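Local coordinates for PILD processed protein (PDB 4D40) that probably serves as a pilin subunit that assembles into type IV pili, the surface filaments bacteria use in adhesion, at residues K52-V60 with G70-G78. Sequence-based numbering, arbitrary orientation.
Sequences KFGFSLKAV and GTLSLDHKG
The side chains of Phe-55 and His-76 run antiparallel alongside one another at one end of the pairing of strands 55-61 and 72-75. The phenyl ring lies with one face over the backbone of His-76, with His-76 N 3.7 Å above the plane of the Phe-55 ring, over its centre, while Leu-20 of helix 2-27 and the edge-to-face ring of Tyr-30 also touch it. With CG tucked between the backbone N and the carbonyl carbon (chi1 55°), the imidazole lays one face on Gly-54, whose CA, bare of any side chain, lies 3.4 Å from the His-76 ring centroid in a CH-pi contact. At the ring's edge, His-76 ND1 gives a straight but weak bond of 3.4 Å to Phe-55 O, which His-76 N also meets weakly. Beyond, the strands form the central antiparallel hairpin of the pilin sheet that packs on the long N-terminal helix. Leu-57 and Leu-74 form a hydrogen-bonded pair, Leu-57 N to Leu-74 O 2.9 Å, and Ala-59 pairs likewise with Leu-72; all four apolar side chains share one buried face. On the opposite face, where polar groups can meet solvent, Lys-58 bends at chi4 (68°) and NZ hydrogen-bonds Ser-56 OG, 2.7 Å. Val-60 and Thr-71 point the same way, their CG2 methyls 3.8 Å apart.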
ATOM      1  N   LYS A  52      -6.907  12.061 -10.151  1.00 26.64           N
ATOM      2  CA  LYS A  52      -5.791  12.275  -9.228  1.00 26.05           C
ATOM      3  C   LYS A  52      -6.234  12.751  -7.839  1.00 25.55           C
ATOM      4  O   LYS A  52      -5.411  13.229  -7.058  1.00 25.73           O
ATOM      5  CB  LYS A  52      -4.791  13.281  -9.819  1.00 31.30           C
ATOM      6  CG  LYS A  52      -4.258  12.924 -11.212  1.00 41.77           C
ATOM      7  CD  LYS A  52      -3.249  11.792 -11.170  1.00 47.90           C
ATOM      8  CE  LYS A  52      -2.933  11.267 -12.569  1.00 60.62           C
ATOM      9  NZ  LYS A  52      -4.019  10.399 -13.107  1.00 57.42           N
ATOM     10  N   PHE A  53      -7.521  12.610  -7.524  1.00 24.70           N
ATOM     11  CA  PHE A  53      -8.014  12.924  -6.180  1.00 24.81           C
ATOM     12  C   PHE A  53      -8.060  11.702  -5.259  1.00 23.38           C
ATOM     13  O   PHE A  53      -8.346  11.837  -4.062  1.00 23.79           O
ATOM     14  CB  PHE A  53      -9.402  13.563  -6.259  1.00 27.12           C
ATOM     15  CG  PHE A  53      -9.378  15.009  -6.667  1.00 28.84           C
ATOM     16  CD1 PHE A  53      -8.802  15.963  -5.847  1.00 29.00           C
ATOM     17  CD2 PHE A  53      -9.944  15.418  -7.866  1.00 30.68           C
ATOM     18  CE1 PHE A  53      -8.783  17.302  -6.219  1.00 30.88           C
ATOM     19  CE2 PHE A  53      -9.926  16.752  -8.244  1.00 33.02           C
ATOM     20  CZ  PHE A  53      -9.352  17.695  -7.415  1.00 32.59           C
ATOM     21  N   GLY A  54      -7.774  10.525  -5.810  1.00 23.67           N
ATOM     22  CA  GLY A  54      -7.701   9.299  -5.034  1.00 23.17           C
ATOM     23  C   GLY A  54      -6.534   8.426  -5.452  1.00 22.41           C
ATOM     24  O   GLY A  54      -5.855   8.726  -6.433  1.00 23.63           O
ATOM     25  N   PHE A  55      -6.295   7.351  -4.706  1.00 20.07           N
ATOM     26  CA  PHE A  55      -5.311   6.346  -5.101  1.00 19.38           C
ATOM     27  C   PHE A  55      -5.549   5.018  -4.405  1.00 24.33           C
ATOM     28  O   PHE A  55      -6.286   4.933  -3.425  1.00 20.03           O
ATOM     29  CB  PHE A  55      -3.880   6.817  -4.795  1.00 18.96           C
ATOM     30  CG  PHE A  55      -3.552   6.874  -3.323  1.00 17.75           C
ATOM     31  CD1 PHE A  55      -3.219   5.731  -2.619  1.00 17.94           C
ATOM     32  CD2 PHE A  55      -3.569   8.087  -2.643  1.00 20.97           C
ATOM     33  CE1 PHE A  55      -2.917   5.784  -1.276  1.00 20.96           C
ATOM     34  CE2 PHE A  55      -3.265   8.144  -1.308  1.00 21.23           C
ATOM     35  CZ  PHE A  55      -2.936   6.986  -0.618  1.00 19.69           C
ATOM     36  N   SER A  56      -4.883   3.989  -4.915  1.00 19.45           N
ATOM     37  CA  SER A  56      -4.811   2.700  -4.251  1.00 20.97           C
ATOM     38  C   SER A  56      -3.366   2.236  -4.215  1.00 20.79           C
ATOM     39  O   SER A  56      -2.713   2.147  -5.258  1.00 21.57           O
ATOM     40  CB  SER A  56      -5.665   1.661  -4.967  1.00 20.05           C
ATOM     41  OG  SER A  56      -5.441   0.373  -4.413  1.00 21.01           O
ATOM     42  N   LEU A  57      -2.882   1.955  -3.010  1.00 16.45           N
ATOM     43  CA  LEU A  57      -1.589   1.304  -2.816  1.00 17.67           C
ATOM     44  C   LEU A  57      -1.850  -0.164  -2.547  1.00 18.92           C
ATOM     45  O   LEU A  57      -2.720  -0.492  -1.736  1.00 18.74           O
ATOM     46  CB  LEU A  57      -0.823   1.924  -1.644  1.00 19.14           C
ATOM     47  CG  LEU A  57      -0.144   3.267  -1.888  1.00 17.41           C
ATOM     48  CD1 LEU A  57       0.234   3.922  -0.556  1.00 21.30           C
ATOM     49  CD2 LEU A  57       1.086   3.076  -2.762  1.00 19.64           C
ATOM     50  N   LYS A  58      -1.120  -1.057  -3.217  1.00 18.07           N
ATOM     51  CA  LYS A  58      -1.302  -2.479  -2.965  1.00 16.36           C
ATOM     52  C   LYS A  58       0.013  -3.180  -2.719  1.00 21.33           C
ATOM     53  O   LYS A  58       1.053  -2.795  -3.255  1.00 21.59           O
ATOM     54  CB  LYS A  58      -2.013  -3.169  -4.128  1.00 20.88           C
ATOM     55  CG  LYS A  58      -3.408  -2.639  -4.399  1.00 21.48           C
ATOM     56  CD  LYS A  58      -4.109  -3.481  -5.447  1.00 27.58           C
ATOM     57  CE  LYS A  58      -5.601  -3.233  -5.442  1.00 35.29           C
ATOM     58  NZ  LYS A  58      -5.897  -1.866  -5.924  1.00 33.06           N
ATOM     59  N   ALA A  59      -0.071  -4.223  -1.902  1.00 21.44           N
ATOM     60  CA  ALA A  59       1.028  -5.150  -1.676  1.00 18.19           C
ATOM     61  C   ALA A  59       0.541  -6.548  -2.012  1.00 16.96           C
ATOM     62  O   ALA A  59      -0.288  -7.113  -1.298  1.00 20.45           O
ATOM     63  CB  ALA A  59       1.507  -5.077  -0.242  1.00 18.31           C
ATOM     64  N   VAL A  60       1.054  -7.093  -3.110  1.00 18.98           N
ATOM     65  CA  VAL A  60       0.631  -8.400  -3.600  1.00 19.31           C
ATOM     66  C   VAL A  60       1.657  -9.446  -3.219  1.00 20.02           C
ATOM     67  O   VAL A  60       2.795  -9.375  -3.677  1.00 23.73           O
ATOM     68  CB  VAL A  60       0.450  -8.400  -5.133  1.00 22.02           C
ATOM     69  CG1 VAL A  60       0.048  -9.790  -5.630  1.00 26.06           C
ATOM     70  CG2 VAL A  60      -0.580  -7.365  -5.545  1.00 22.32           C
ATOM     71  N   GLY A  70      -3.544 -12.458   1.917  1.00 25.68           N
ATOM     72  CA  GLY A  70      -3.402 -12.222   0.494  1.00 26.21           C
ATOM     73  C   GLY A  70      -2.946 -10.816   0.174  1.00 23.63           C
ATOM     74  O   GLY A  70      -2.051 -10.268   0.821  1.00 24.78           O
ATOM     75  N   THR A  71      -3.580 -10.217  -0.824  1.00 25.41           N
ATOM     76  CA  THR A  71      -3.227  -8.867  -1.235  1.00 22.74           C
ATOM     77  C   THR A  71      -3.736  -7.840  -0.241  1.00 24.93           C
ATOM     78  O   THR A  71      -4.906  -7.859   0.151  1.00 26.54           O
ATOM     79  CB  THR A  71      -3.786  -8.549  -2.628  1.00 23.73           C
ATOM     80  OG1 THR A  71      -3.203  -9.446  -3.579  1.00 26.91           O
ATOM     81  CG2 THR A  71      -3.467  -7.105  -3.027  1.00 26.78           C
ATOM     82  N   LEU A  72      -2.839  -6.939   0.147  1.00 23.33           N
ATOM     83  CA  LEU A  72      -3.151  -5.868   1.079  1.00 21.44           C
ATOM     84  C   LEU A  72      -3.305  -4.577   0.304  1.00 22.31           C
ATOM     85  O   LEU A  72      -2.540  -4.320  -0.615  1.00 22.28           O
ATOM     86  CB  LEU A  72      -2.045  -5.711   2.114  1.00 21.25           C
ATOM     87  CG  LEU A  72      -1.532  -6.994   2.751  1.00 21.40           C
ATOM     88  CD1 LEU A  72      -0.216  -6.713   3.454  1.00 23.71           C
ATOM     89  CD2 LEU A  72      -2.551  -7.570   3.710  1.00 27.08           C
ATOM     90  N   SER A  73      -4.284  -3.758   0.660  1.00 20.78           N
ATOM     91  CA  SER A  73      -4.377  -2.453   0.028  1.00 19.60           C
ATOM     92  C   SER A  73      -4.732  -1.370   1.025  1.00 22.62           C
ATOM     93  O   SER A  73      -5.284  -1.634   2.094  1.00 21.79           O
ATOM     94  CB  SER A  73      -5.400  -2.460  -1.106  1.00 21.76           C
ATOM     95  OG  SER A  73      -6.715  -2.582  -0.612  1.00 26.13           O
ATOM     96  N   LEU A  74      -4.396  -0.149   0.628  1.00 19.75           N
ATOM     97  CA  LEU A  74      -4.588   1.055   1.424  1.00 19.69           C
ATOM     98  C   LEU A  74      -4.904   2.194   0.462  1.00 21.28           C
ATOM     99  O   LEU A  74      -4.140   2.425  -0.473  1.00 19.04           O
ATOM    100  CB  LEU A  74      -3.331   1.352   2.240  1.00 18.79           C
ATOM    101  CG  LEU A  74      -3.267   2.677   3.001  1.00 21.94           C
ATOM    102  CD1 LEU A  74      -4.456   2.798   3.918  1.00 29.99           C
ATOM    103  CD2 LEU A  74      -1.966   2.768   3.792  1.00 29.29           C
ATOM    104  N   ASP A  75      -6.018   2.899   0.669  1.00 22.72           N
ATOM    105  CA  ASP A  75      -6.393   3.991  -0.237  1.00 19.16           C
ATOM    106  C   ASP A  75      -6.242   5.374   0.400  1.00 18.66           C
ATOM    107  O   ASP A  75      -5.785   5.515   1.539  1.00 23.53           O
ATOM    108  CB  ASP A  75      -7.830   3.805  -0.768  1.00 23.34           C
ATOM    109  CG  ASP A  75      -8.911   4.041   0.281  1.00 30.61           C
ATOM    110  OD1 ASP A  75      -8.624   4.523   1.392  1.00 25.09           O
ATOM    111  OD2 ASP A  75     -10.082   3.748  -0.041  1.00 32.86           O
ATOM    112  N   HIS A  76      -6.639   6.385  -0.360  1.00 22.18           N
ATOM    113  CA  HIS A  76      -6.482   7.783   0.036  1.00 23.58           C
ATOM    114  C   HIS A  76      -7.346   8.182   1.227  1.00 25.69           C
ATOM    115  O   HIS A  76      -7.166   9.268   1.791  1.00 26.79           O
ATOM    116  CB  HIS A  76      -6.817   8.693  -1.146  1.00 25.93           C
ATOM    117  CG  HIS A  76      -8.178   8.452  -1.723  1.00 23.86           C
ATOM    118  ND1 HIS A  76      -8.481   7.334  -2.468  1.00 25.51           N
ATOM    119  CD2 HIS A  76      -9.320   9.180  -1.660  1.00 24.58           C
ATOM    120  CE1 HIS A  76      -9.747   7.384  -2.842  1.00 28.45           C
ATOM    121  NE2 HIS A  76     -10.279   8.491  -2.364  1.00 27.88           N
ATOM    122  N   LYS A  77      -8.296   7.326   1.587  1.00 25.74           N
ATOM    123  CA  LYS A  77      -9.178   7.583   2.726  1.00 31.65           C
ATOM    124  C   LYS A  77      -8.723   6.827   3.972  1.00 31.16           C
ATOM    125  O   LYS A  77      -9.334   6.938   5.036  1.00 33.22           O
ATOM    126  CB  LYS A  77     -10.614   7.192   2.383  1.00 38.71           C
ATOM    127  CG  LYS A  77     -11.192   7.951   1.199  1.00 56.36           C
ATOM    128  CD  LYS A  77     -12.578   7.446   0.825  1.00 78.05           C
ATOM    129  CE  LYS A  77     -12.538   6.028   0.273  1.00 89.18           C
ATOM    130  NZ  LYS A  77     -13.883   5.576  -0.162  1.00 97.45           N
ATOM    131  N   GLY A  78      -7.650   6.057   3.832  1.00 22.97           N
ATOM    132  CA  GLY A  78      -7.108   5.289   4.932  1.00 21.96           C
ATOM    133  C   GLY A  78      -7.750   3.922   5.063  1.00 26.06           C
ATOM    134  O   GLY A  78      -7.492   3.206   6.026  1.00 27.34           O
TER